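Local coordinates for protein glycosyltransferase Gtf1 (Streptococcus pneumoniae, PDB 4PQG) that is a GT-B-fold glycosyltransferase with an added extended beta-sheet domain, modelled here with UDP and NAG, at residues S157-P162 with T173-D178; H76-K81 with T180-I185; Y448-S453 with Q463-K468; V404-S409 with P427-D432. One frame throughout, in Å; residues are numbered along the deposited sequence.

Contact 1 (S157-P162 with T173-D178); sequences SEYFAP and TFYNED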
# COMPACT_ATOMS: atom_id res chain seq x y z
N SER A 157 19.51 16.46 4.22
CA SER A 157 20.05 17.19 3.07
C SER A 157 20.65 16.24 2.04
O SER A 157 21.26 15.22 2.39
CB SER A 157 21.13 18.19 3.47
OG SER A 157 20.60 19.26 4.21
N GLU A 158 20.44 16.56 0.77
CA GLU A 158 21.08 15.89 -0.34
C GLU A 158 22.04 16.85 -1.01
O GLU A 158 21.70 18.00 -1.27
CB GLU A 158 20.06 15.41 -1.36
CG GLU A 158 19.18 14.27 -0.89
CD GLU A 158 18.19 13.84 -1.95
OE1 GLU A 158 17.55 14.72 -2.57
OE2 GLU A 158 18.04 12.62 -2.15
N TYR A 159 23.22 16.33 -1.35
CA TYR A 159 24.29 17.09 -1.95
C TYR A 159 24.55 16.58 -3.36
O TYR A 159 24.60 15.37 -3.59
CB TYR A 159 25.56 17.02 -1.09
CG TYR A 159 25.31 17.48 0.33
CD1 TYR A 159 25.31 18.84 0.64
CD2 TYR A 159 25.02 16.57 1.34
CE1 TYR A 159 25.07 19.27 1.95
CE2 TYR A 159 24.77 16.98 2.64
CZ TYR A 159 24.80 18.33 2.94
OH TYR A 159 24.55 18.72 4.22
N PHE A 160 24.65 17.53 -4.30
CA PHE A 160 24.79 17.25 -5.72
C PHE A 160 25.98 17.97 -6.32
O PHE A 160 26.35 19.06 -5.87
CB PHE A 160 23.55 17.73 -6.49
CG PHE A 160 22.26 17.06 -6.09
CD1 PHE A 160 21.71 16.06 -6.89
CD2 PHE A 160 21.58 17.46 -4.95
CE1 PHE A 160 20.51 15.47 -6.55
CE2 PHE A 160 20.38 16.86 -4.60
CZ PHE A 160 19.84 15.86 -5.40
N ALA A 161 26.58 17.37 -7.35
CA ALA A 161 27.61 18.03 -8.16
C ALA A 161 27.34 17.79 -9.66
O ALA A 161 26.78 16.75 -10.04
CB ALA A 161 28.99 17.53 -7.77
N PRO A 162 27.72 18.76 -10.51
CA PRO A 162 27.40 18.67 -11.94
C PRO A 162 28.30 17.70 -12.69
O PRO A 162 29.50 17.66 -12.45
CB PRO A 162 27.66 20.11 -12.45
CG PRO A 162 27.91 20.94 -11.24
CD PRO A 162 28.43 20.01 -10.19
N THR A 173 22.65 13.43 4.03
CA THR A 173 22.97 13.53 5.46
C THR A 173 21.66 13.65 6.23
O THR A 173 20.76 14.36 5.79
CB THR A 173 23.89 14.75 5.75
OG1 THR A 173 25.17 14.55 5.16
CG2 THR A 173 24.08 14.98 7.26
N PHE A 174 21.57 12.94 7.35
CA PHE A 174 20.41 13.03 8.25
C PHE A 174 20.79 13.73 9.54
O PHE A 174 21.89 13.50 10.08
CB PHE A 174 19.78 11.64 8.49
CG PHE A 174 19.01 11.13 7.29
CD1 PHE A 174 17.63 11.29 7.22
CD2 PHE A 174 19.67 10.53 6.21
CE1 PHE A 174 16.92 10.87 6.11
CE2 PHE A 174 18.96 10.09 5.10
CZ PHE A 174 17.58 10.27 5.05
N TYR A 175 19.88 14.56 10.04
CA TYR A 175 20.14 15.45 11.18
C TYR A 175 19.33 15.11 12.42
O TYR A 175 18.26 14.45 12.35
CB TYR A 175 19.84 16.90 10.80
CG TYR A 175 20.66 17.38 9.64
CD1 TYR A 175 21.94 17.89 9.84
CD2 TYR A 175 20.15 17.33 8.33
CE1 TYR A 175 22.71 18.32 8.77
CE2 TYR A 175 20.90 17.76 7.26
CZ TYR A 175 22.19 18.24 7.49
OH TYR A 175 22.95 18.67 6.43
N ASN A 176 19.86 15.57 13.56
CA ASN A 176 19.08 15.66 14.80
C ASN A 176 18.35 17.00 14.87
O ASN A 176 18.60 17.90 14.06
CB ASN A 176 20.01 15.51 16.02
CG ASN A 176 20.34 14.06 16.33
OD1 ASN A 176 19.62 13.13 15.96
ND2 ASN A 176 21.45 13.86 17.03
N GLU A 177 17.45 17.14 15.85
CA GLU A 177 16.70 18.40 16.05
C GLU A 177 17.56 19.66 16.11
O GLU A 177 17.19 20.69 15.55
CB GLU A 177 15.85 18.34 17.31
CG GLU A 177 14.66 17.42 17.21
CD GLU A 177 13.75 17.53 18.42
OE1 GLU A 177 14.23 17.90 19.52
OE2 GLU A 177 12.55 17.26 18.28
N ASP A 178 18.72 19.56 16.77
CA ASP A 178 19.56 20.74 16.99
C ASP A 178 20.40 21.12 15.77
O ASP A 178 21.20 22.05 15.85
CB ASP A 178 20.47 20.54 18.22
CG ASP A 178 21.46 19.40 18.05
OD1 ASP A 178 21.55 18.81 16.94
OD2 ASP A 178 22.13 19.08 19.04
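Y159 and Y175 meet hydroxyl to hydroxyl: OH of Y159 donates to OH of Y175 over 2.7 Å, the rings arriving from opposite directions and touching only at their hydroxyl-bearing edges. Y175 OH in turn donates weakly to OG of S157, 3.3 Å away, which makes a short chain of three hydroxyls. Both tyrosines hold CG anti to the carbonyl carbon (chi1 -56° in Y159), and this brings their ring ends together beside S157. At the edge of the Y159 ring, near its plane, OG1 of T173 lies 3.5 Å from CE2. The methyl CG2 of T173 covers one face of the Y175 ring toward its rim, 3.7 Å above the plane. Beneath the hydroxyls the backbones pair S157 with T173: S157 N donates to T173 O at 2.9 Å, and T173 N to S157 O at 2.8 Å. Further out, S157 OG is bonded to D148, T173 OG1 meets D184 and Q171, and R154 makes a cation-pi contact with Y175. The two reciprocal N-H...O hydrogen bonds between S157 and T173 are those of an antiparallel hydrogen-bonded pair, here in the beta hairpin of strands 154-163 and 166-175 within the extended beta-sheet domain.

Contact 2 (H76-K81 with T180-I185); sequences HFTDIK and TPVYDI
F77 turns the edge of its ring toward the face of Y183, a T-shaped pair with centroids 6.0 Å apart and planes at 72°. The same tyrosine has a second aromatic partner in F197, with which it stacks. Apolar packing continues the contact: F77 CB lies 4.2 Å from Y183 CE2, and the methyl CG2 of T78 reaches CG2 of V182 at 3.9 Å. The other branch of V182, CG1, approaches the carbonyl oxygen of F77 at 3.5 Å, so one branch of the valine meets the F77 carbonyl and the other the T78 methyl. Polar groups shape each partner from within or from nearby residues. In T78, chi1 of 81° puts OG1 between the backbone N and the carbonyl carbon, where it accepts from I80 N at 3.2 Å and closes an ST turn, while CG2 is left facing V182. That OG1 is also bonded to N75 O, and the hydroxyl of Y183 to Y74 O, so the tyrosine ring is tied to the chain just ahead of F77. On the strand side V182 and Y183 both stand opposite F174 of strand 166-175, the arrangement of a classic beta bulge, and it is these two bulge residues that receive the 76-81 loop.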
# COMPACT_ATOMS: atom_id res chain seq x y z
N HIS A 76 15.08 6.84 12.14
CA HIS A 76 15.11 6.11 13.41
C HIS A 76 16.37 6.33 14.20
O HIS A 76 16.33 6.36 15.43
CB HIS A 76 14.93 4.61 13.17
CG HIS A 76 15.02 3.77 14.42
ND1 HIS A 76 14.05 3.75 15.36
CD2 HIS A 76 16.01 2.90 14.87
CE1 HIS A 76 14.41 2.91 16.35
NE2 HIS A 76 15.60 2.39 16.05
N PHE A 77 17.48 6.49 13.49
CA PHE A 77 18.76 6.74 14.11
C PHE A 77 18.93 8.18 14.59
O PHE A 77 19.98 8.53 15.13
CB PHE A 77 19.89 6.40 13.13
CG PHE A 77 19.88 4.97 12.64
CD1 PHE A 77 20.52 3.97 13.36
CD2 PHE A 77 19.24 4.64 11.44
CE1 PHE A 77 20.53 2.65 12.91
CE2 PHE A 77 19.24 3.32 10.98
CZ PHE A 77 19.89 2.32 11.72
N THR A 78 17.95 9.04 14.34
CA THR A 78 18.03 10.42 14.77
C THR A 78 17.01 10.66 15.88
O THR A 78 16.21 9.79 16.21
CB THR A 78 17.77 11.43 13.62
OG1 THR A 78 16.36 11.58 13.40
CG2 THR A 78 18.48 10.99 12.30
N ASP A 79 17.02 11.87 16.43
CA ASP A 79 16.04 12.21 17.46
C ASP A 79 14.90 13.08 16.93
O ASP A 79 14.11 13.60 17.71
CB ASP A 79 16.74 12.88 18.65
CG ASP A 79 17.24 14.29 18.34
OD1 ASP A 79 17.03 14.84 17.23
OD2 ASP A 79 17.88 14.87 19.23
N ILE A 80 14.81 13.24 15.60
CA ILE A 80 13.67 13.95 14.99
C ILE A 80 12.48 13.01 14.92
O ILE A 80 12.58 11.89 14.37
CB ILE A 80 14.01 14.54 13.60
CG1 ILE A 80 15.09 15.63 13.76
CG2 ILE A 80 12.74 15.04 12.90
CD1 ILE A 80 15.52 16.30 12.47
N LYS A 81 11.36 13.44 15.50
CA LYS A 81 10.16 12.60 15.57
C LYS A 81 9.39 12.64 14.25
O LYS A 81 9.38 13.67 13.56
CB LYS A 81 9.24 13.05 16.71
CG LYS A 81 9.87 13.05 18.10
CD LYS A 81 10.49 11.72 18.47
CE LYS A 81 11.25 11.83 19.78
NZ LYS A 81 12.22 10.71 19.96
N THR A 180 22.65 19.19 14.21
CA THR A 180 23.86 18.39 14.07
C THR A 180 23.60 17.13 13.24
O THR A 180 22.58 16.47 13.42
CB THR A 180 24.51 18.03 15.44
OG1 THR A 180 23.59 17.26 16.22
CG2 THR A 180 24.87 19.28 16.22
N PRO A 181 24.53 16.78 12.33
CA PRO A 181 24.36 15.57 11.52
C PRO A 181 24.56 14.33 12.35
O PRO A 181 25.38 14.34 13.26
CB PRO A 181 25.50 15.67 10.50
CG PRO A 181 26.53 16.54 11.15
CD PRO A 181 25.72 17.56 11.91
N VAL A 182 23.79 13.29 12.06
CA VAL A 182 23.94 12.01 12.71
C VAL A 182 24.75 11.07 11.83
O VAL A 182 25.67 10.40 12.31
CB VAL A 182 22.58 11.34 13.01
CG1 VAL A 182 22.79 9.95 13.61
CG2 VAL A 182 21.76 12.21 13.94
N TYR A 183 24.41 11.01 10.54
CA TYR A 183 25.14 10.11 9.65
C TYR A 183 25.04 10.60 8.21
O TYR A 183 24.12 11.35 7.88
CB TYR A 183 24.63 8.67 9.79
CG TYR A 183 23.23 8.39 9.27
CD1 TYR A 183 23.03 7.85 7.99
CD2 TYR A 183 22.11 8.65 10.05
CE1 TYR A 183 21.74 7.56 7.52
CE2 TYR A 183 20.81 8.38 9.59
CZ TYR A 183 20.64 7.83 8.33
OH TYR A 183 19.36 7.55 7.88
N ASP A 184 25.99 10.17 7.38
CA ASP A 184 26.02 10.51 5.95
C ASP A 184 25.87 9.23 5.15
O ASP A 184 26.38 8.19 5.55
CB ASP A 184 27.34 11.20 5.55
CG ASP A 184 27.73 12.33 6.49
OD1 ASP A 184 26.87 13.22 6.73
OD2 ASP A 184 28.89 12.32 6.99
N ILE A 185 25.18 9.29 4.02
CA ILE A 185 25.16 8.14 3.13
C ILE A 185 25.90 8.57 1.90
O ILE A 185 25.54 9.57 1.28
CB ILE A 185 23.73 7.68 2.75
CG1 ILE A 185 22.84 7.56 4.00
CG2 ILE A 185 23.80 6.38 1.94
CD1 ILE A 185 21.35 7.39 3.69

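Contact 3 (Y448-S453 with Q463-K468); sequences YLIPSS and QAYAAK
Y448 and I450 sit on strand segment 448-450, which runs almost antiparallel (166°) to helix 463-468 that carries A464, Y465 and K468, with the two axes 9.8 Å apart at closest approach. K468 lays its chain over one face of the Y448 ring. A bend at chi2 (-54°) carries the lysine back across the tyrosine, and from there the chain runs out straight. Its CD packs 3.6 Å from Y448 CG, a CH-pi contact, and NZ then stands 4.1 Å from the ring centroid, 27° off the normal, as a cation-pi pair. The backbone oxygen of K468 also approaches the tyrosine, 3.4 Å from CE2. I450 fills the middle of the contact. Its CD1 sits over the centre of the Y465 ring, 3.7 Å from the centroid, and also touches the lysine chain at CG, 3.9 Å away. The other branch, CG2, meets the methyl CB of A464 at 3.9 Å. Beyond these residues, Y465 OH is bonded to T407 O, and NZ of K468 to Q471 OE1. Two ring faces thus receive aliphatic C-H groups, one of them with an ammonium as well, so the packing of helix 458-474 on the edge strand probably rests largely on dispersion, with a probable electrostatic share from K468, whose charge is probably eased by the pi face of Y448 and the amide oxygen of Q471.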
# COMPACT_ATOMS: atom_id res chain seq x y z
N TYR A 448 -22.72 -12.78 -8.92
CA TYR A 448 -22.37 -13.85 -9.85
C TYR A 448 -20.87 -14.13 -9.96
O TYR A 448 -20.06 -13.22 -10.01
CB TYR A 448 -22.86 -13.53 -11.24
CG TYR A 448 -24.34 -13.31 -11.38
CD1 TYR A 448 -25.25 -14.36 -11.19
CD2 TYR A 448 -24.84 -12.06 -11.73
CE1 TYR A 448 -26.62 -14.15 -11.33
CE2 TYR A 448 -26.20 -11.85 -11.89
CZ TYR A 448 -27.08 -12.89 -11.69
OH TYR A 448 -28.42 -12.65 -11.84
N LEU A 449 -20.54 -15.42 -10.00
CA LEU A 449 -19.22 -15.85 -10.34
C LEU A 449 -19.20 -16.24 -11.82
O LEU A 449 -19.98 -17.07 -12.26
CB LEU A 449 -18.80 -17.03 -9.46
CG LEU A 449 -18.44 -16.69 -8.00
CD1 LEU A 449 -18.30 -17.96 -7.18
CD2 LEU A 449 -17.18 -15.86 -7.91
N ILE A 450 -18.31 -15.61 -12.57
CA ILE A 450 -18.18 -15.88 -14.00
C ILE A 450 -17.02 -16.83 -14.25
O ILE A 450 -15.90 -16.56 -13.81
CB ILE A 450 -18.02 -14.56 -14.78
CG1 ILE A 450 -19.28 -13.70 -14.56
CG2 ILE A 450 -17.73 -14.83 -16.26
CD1 ILE A 450 -19.30 -12.37 -15.26
N PRO A 451 -17.27 -17.97 -14.95
CA PRO A 451 -16.20 -18.91 -15.25
C PRO A 451 -15.07 -18.18 -15.94
O PRO A 451 -15.33 -17.30 -16.75
CB PRO A 451 -16.86 -19.89 -16.24
CG PRO A 451 -18.32 -19.77 -15.98
CD PRO A 451 -18.55 -18.35 -15.57
N SER A 452 -13.84 -18.51 -15.58
CA SER A 452 -12.68 -17.88 -16.17
C SER A 452 -11.96 -18.93 -17.01
O SER A 452 -12.00 -20.12 -16.69
CB SER A 452 -11.74 -17.35 -15.08
OG SER A 452 -10.69 -16.55 -15.62
N SER A 453 -11.32 -18.49 -18.08
CA SER A 453 -10.50 -19.39 -18.89
C SER A 453 -9.09 -18.84 -19.06
O SER A 453 -8.89 -17.62 -19.06
CB SER A 453 -11.17 -19.63 -20.25
OG SER A 453 -10.42 -20.55 -21.02
N GLN A 463 -18.79 -10.09 -23.18
CA GLN A 463 -20.14 -10.61 -23.39
C GLN A 463 -20.69 -11.25 -22.12
O GLN A 463 -21.85 -11.07 -21.79
CB GLN A 463 -20.15 -11.60 -24.57
CG GLN A 463 -21.27 -12.62 -24.58
CD GLN A 463 -21.15 -13.60 -25.74
OE1 GLN A 463 -20.93 -14.81 -25.55
NE2 GLN A 463 -21.27 -13.08 -26.97
N ALA A 464 -19.83 -11.97 -21.40
CA ALA A 464 -20.23 -12.60 -20.15
C ALA A 464 -20.59 -11.57 -19.08
O ALA A 464 -21.70 -11.62 -18.53
CB ALA A 464 -19.17 -13.57 -19.64
N TYR A 465 -19.68 -10.64 -18.79
CA TYR A 465 -19.98 -9.59 -17.81
C TYR A 465 -21.23 -8.79 -18.20
O TYR A 465 -22.11 -8.56 -17.36
CB TYR A 465 -18.77 -8.66 -17.60
CG TYR A 465 -17.77 -9.19 -16.60
CD1 TYR A 465 -17.82 -8.78 -15.26
CD2 TYR A 465 -16.79 -10.10 -16.99
CE1 TYR A 465 -16.90 -9.28 -14.34
CE2 TYR A 465 -15.87 -10.58 -16.08
CZ TYR A 465 -15.92 -10.17 -14.76
OH TYR A 465 -15.00 -10.68 -13.87
N ALA A 466 -21.31 -8.37 -19.47
CA ALA A 466 -22.49 -7.64 -19.97
C ALA A 466 -23.77 -8.42 -19.69
O ALA A 466 -24.71 -7.86 -19.13
CB ALA A 466 -22.38 -7.36 -21.47
N ALA A 467 -23.77 -9.71 -20.04
CA ALA A 467 -24.93 -10.59 -19.81
C ALA A 467 -25.30 -10.69 -18.33
O ALA A 467 -26.48 -10.73 -17.97
CB ALA A 467 -24.67 -11.98 -20.38
N LYS A 468 -24.29 -10.76 -17.47
CA LYS A 468 -24.53 -10.90 -16.04
C LYS A 468 -25.06 -9.63 -15.38
O LYS A 468 -25.96 -9.68 -14.53
CB LYS A 468 -23.30 -11.45 -15.32
CG LYS A 468 -23.14 -12.96 -15.45
CD LYS A 468 -24.42 -13.66 -15.01
CE LYS A 468 -24.30 -15.16 -15.11
NZ LYS A 468 -25.54 -15.81 -14.61

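Contact 4 (V404-S409 with P427-D432); sequences VYLTAS and PLIGFD
A water ties T407 and S409 to F431: it donates to S409 O at 2.7 Å and accepts from F431 N at 2.9 Å, while OG1 of T407 and, more weakly, T407 O also bond to it. It bridges the ends of two parallel strands joined through helix 416-423, a beta-alpha-beta crossover in the C-terminal Rossmann-like half of the GT-B fold. Below it the strands bond directly, Y405 N to P427 O at 2.9 Å, I429 N to Y405 O, and T407 N to I429 O. On one face of the sheet Y405 and L428 pack together, CB against CD2 at 3.6 Å, beneath helix 416-423; chi1 of -174° turns the tyrosine ring off toward T417, to which its OH is bonded. On the other face L406 and I429 run alongside one another, with L406 CD2 3.9 Å from I429 CB, next to I469 of helix 458-474. The ligands lie close by: the side chain of S409 is about 5 Å from the bound NAG and that of Y405 about 6 Å from UDP. Past the water, the edge of the F431 ring points at the carbonyl of A408, with CE2 3.3 Å from that O in the plane of the ring.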
# COMPACT_ATOMS: atom_id res chain seq x y z
N VAL A 404 -24.00 -1.88 -7.50
CA VAL A 404 -23.30 -3.14 -7.74
C VAL A 404 -21.79 -2.88 -7.93
O VAL A 404 -21.40 -1.89 -8.54
CB VAL A 404 -23.84 -3.87 -8.99
CG1 VAL A 404 -23.05 -5.15 -9.28
CG2 VAL A 404 -25.33 -4.18 -8.84
N TYR A 405 -20.97 -3.80 -7.42
CA TYR A 405 -19.52 -3.74 -7.57
C TYR A 405 -19.08 -4.76 -8.62
O TYR A 405 -19.54 -5.90 -8.60
CB TYR A 405 -18.83 -4.06 -6.23
CG TYR A 405 -17.32 -3.88 -6.28
CD1 TYR A 405 -16.72 -2.70 -5.84
CD2 TYR A 405 -16.49 -4.90 -6.78
CE1 TYR A 405 -15.33 -2.54 -5.90
CE2 TYR A 405 -15.11 -4.73 -6.86
CZ TYR A 405 -14.54 -3.55 -6.42
OH TYR A 405 -13.17 -3.39 -6.50
N LEU A 406 -18.17 -4.33 -9.51
CA LEU A 406 -17.55 -5.19 -10.54
C LEU A 406 -16.03 -5.40 -10.37
O LEU A 406 -15.31 -4.47 -10.07
CB LEU A 406 -17.77 -4.55 -11.92
CG LEU A 406 -19.17 -4.19 -12.39
CD1 LEU A 406 -19.09 -3.61 -13.80
CD2 LEU A 406 -20.07 -5.42 -12.36
N THR A 407 -15.57 -6.62 -10.63
CA THR A 407 -14.14 -6.96 -10.60
C THR A 407 -13.92 -7.95 -11.72
O THR A 407 -14.73 -8.87 -11.93
CB THR A 407 -13.71 -7.59 -9.24
OG1 THR A 407 -12.46 -8.28 -9.41
CG2 THR A 407 -14.75 -8.61 -8.74
N ALA A 408 -12.83 -7.71 -12.45
CA ALA A 408 -12.30 -8.61 -13.47
C ALA A 408 -10.89 -9.05 -13.09
O ALA A 408 -10.13 -9.54 -13.92
CB ALA A 408 -12.30 -7.90 -14.80
N SER A 409 -10.52 -8.85 -11.82
CA SER A 409 -9.25 -9.35 -11.33
C SER A 409 -9.21 -10.86 -11.46
O SER A 409 -10.17 -11.57 -11.10
CB SER A 409 -9.03 -8.93 -9.87
OG SER A 409 -7.84 -9.50 -9.36
N PRO A 427 -23.76 -6.05 -4.14
CA PRO A 427 -23.56 -7.33 -4.82
C PRO A 427 -22.25 -7.26 -5.60
O PRO A 427 -21.84 -6.17 -6.00
CB PRO A 427 -24.74 -7.40 -5.80
CG PRO A 427 -25.77 -6.50 -5.19
CD PRO A 427 -24.96 -5.36 -4.64
N LEU A 428 -21.61 -8.41 -5.79
CA LEU A 428 -20.35 -8.48 -6.54
C LEU A 428 -20.51 -9.33 -7.80
O LEU A 428 -21.12 -10.39 -7.76
CB LEU A 428 -19.23 -9.08 -5.67
CG LEU A 428 -19.03 -8.58 -4.23
CD1 LEU A 428 -17.85 -9.30 -3.60
CD2 LEU A 428 -18.80 -7.09 -4.20
N ILE A 429 -19.95 -8.86 -8.92
CA ILE A 429 -19.81 -9.73 -10.10
C ILE A 429 -18.32 -9.89 -10.43
O ILE A 429 -17.65 -8.90 -10.71
CB ILE A 429 -20.56 -9.15 -11.33
CG1 ILE A 429 -22.06 -8.97 -11.03
CG2 ILE A 429 -20.34 -10.05 -12.55
CD1 ILE A 429 -22.82 -8.18 -12.09
N GLY A 430 -17.81 -11.12 -10.38
CA GLY A 430 -16.40 -11.37 -10.64
C GLY A 430 -16.09 -12.75 -11.16
O GLY A 430 -16.97 -13.61 -11.27
N PHE A 431 -14.82 -12.97 -11.49
CA PHE A 431 -14.38 -14.28 -11.96
C PHE A 431 -14.40 -15.33 -10.86
O PHE A 431 -14.14 -15.02 -9.68
CB PHE A 431 -12.96 -14.19 -12.52
CG PHE A 431 -12.87 -13.57 -13.89
CD1 PHE A 431 -13.52 -14.14 -14.99
CD2 PHE A 431 -12.07 -12.44 -14.10
CE1 PHE A 431 -13.39 -13.58 -16.26
CE2 PHE A 431 -11.95 -11.88 -15.37
CZ PHE A 431 -12.61 -12.45 -16.45
N ASP A 432 -14.70 -16.57 -11.24
CA ASP A 432 -14.65 -17.70 -10.33
C ASP A 432 -13.20 -18.13 -10.15
O ASP A 432 -12.75 -19.12 -10.73
CB ASP A 432 -15.49 -18.86 -10.90
CG ASP A 432 -15.78 -19.95 -9.86
OD1 ASP A 432 -15.23 -19.90 -8.74
OD2 ASP A 432 -16.57 -20.86 -10.18
O HOH W 1 -12.80 -10.98 -10.84

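In the fold
From the N terminus, the chain leaves the edge strand 70-72 of the first parallel sheet and enters the loop 76-81, whose partner comes about a hundred residues later in strand 181-188. Contact 2 therefore closes a long loop that encloses most of the extended beta-sheet domain and ties that domain to the N-terminal Rossmann-like half. Contact 1, a short hairpin closure, lies wholly within this loop, and the two touch where T173 meets D184 and E177 meets D79. Far off, on the opposite side of the chain's centre, contact 4 and then contact 3 close short loops in series. Both reach the same parallel sheet of the C-terminal half, where strands 428-431 and 447-450 are neighbours, and touch where I450 N bonds to G430 O.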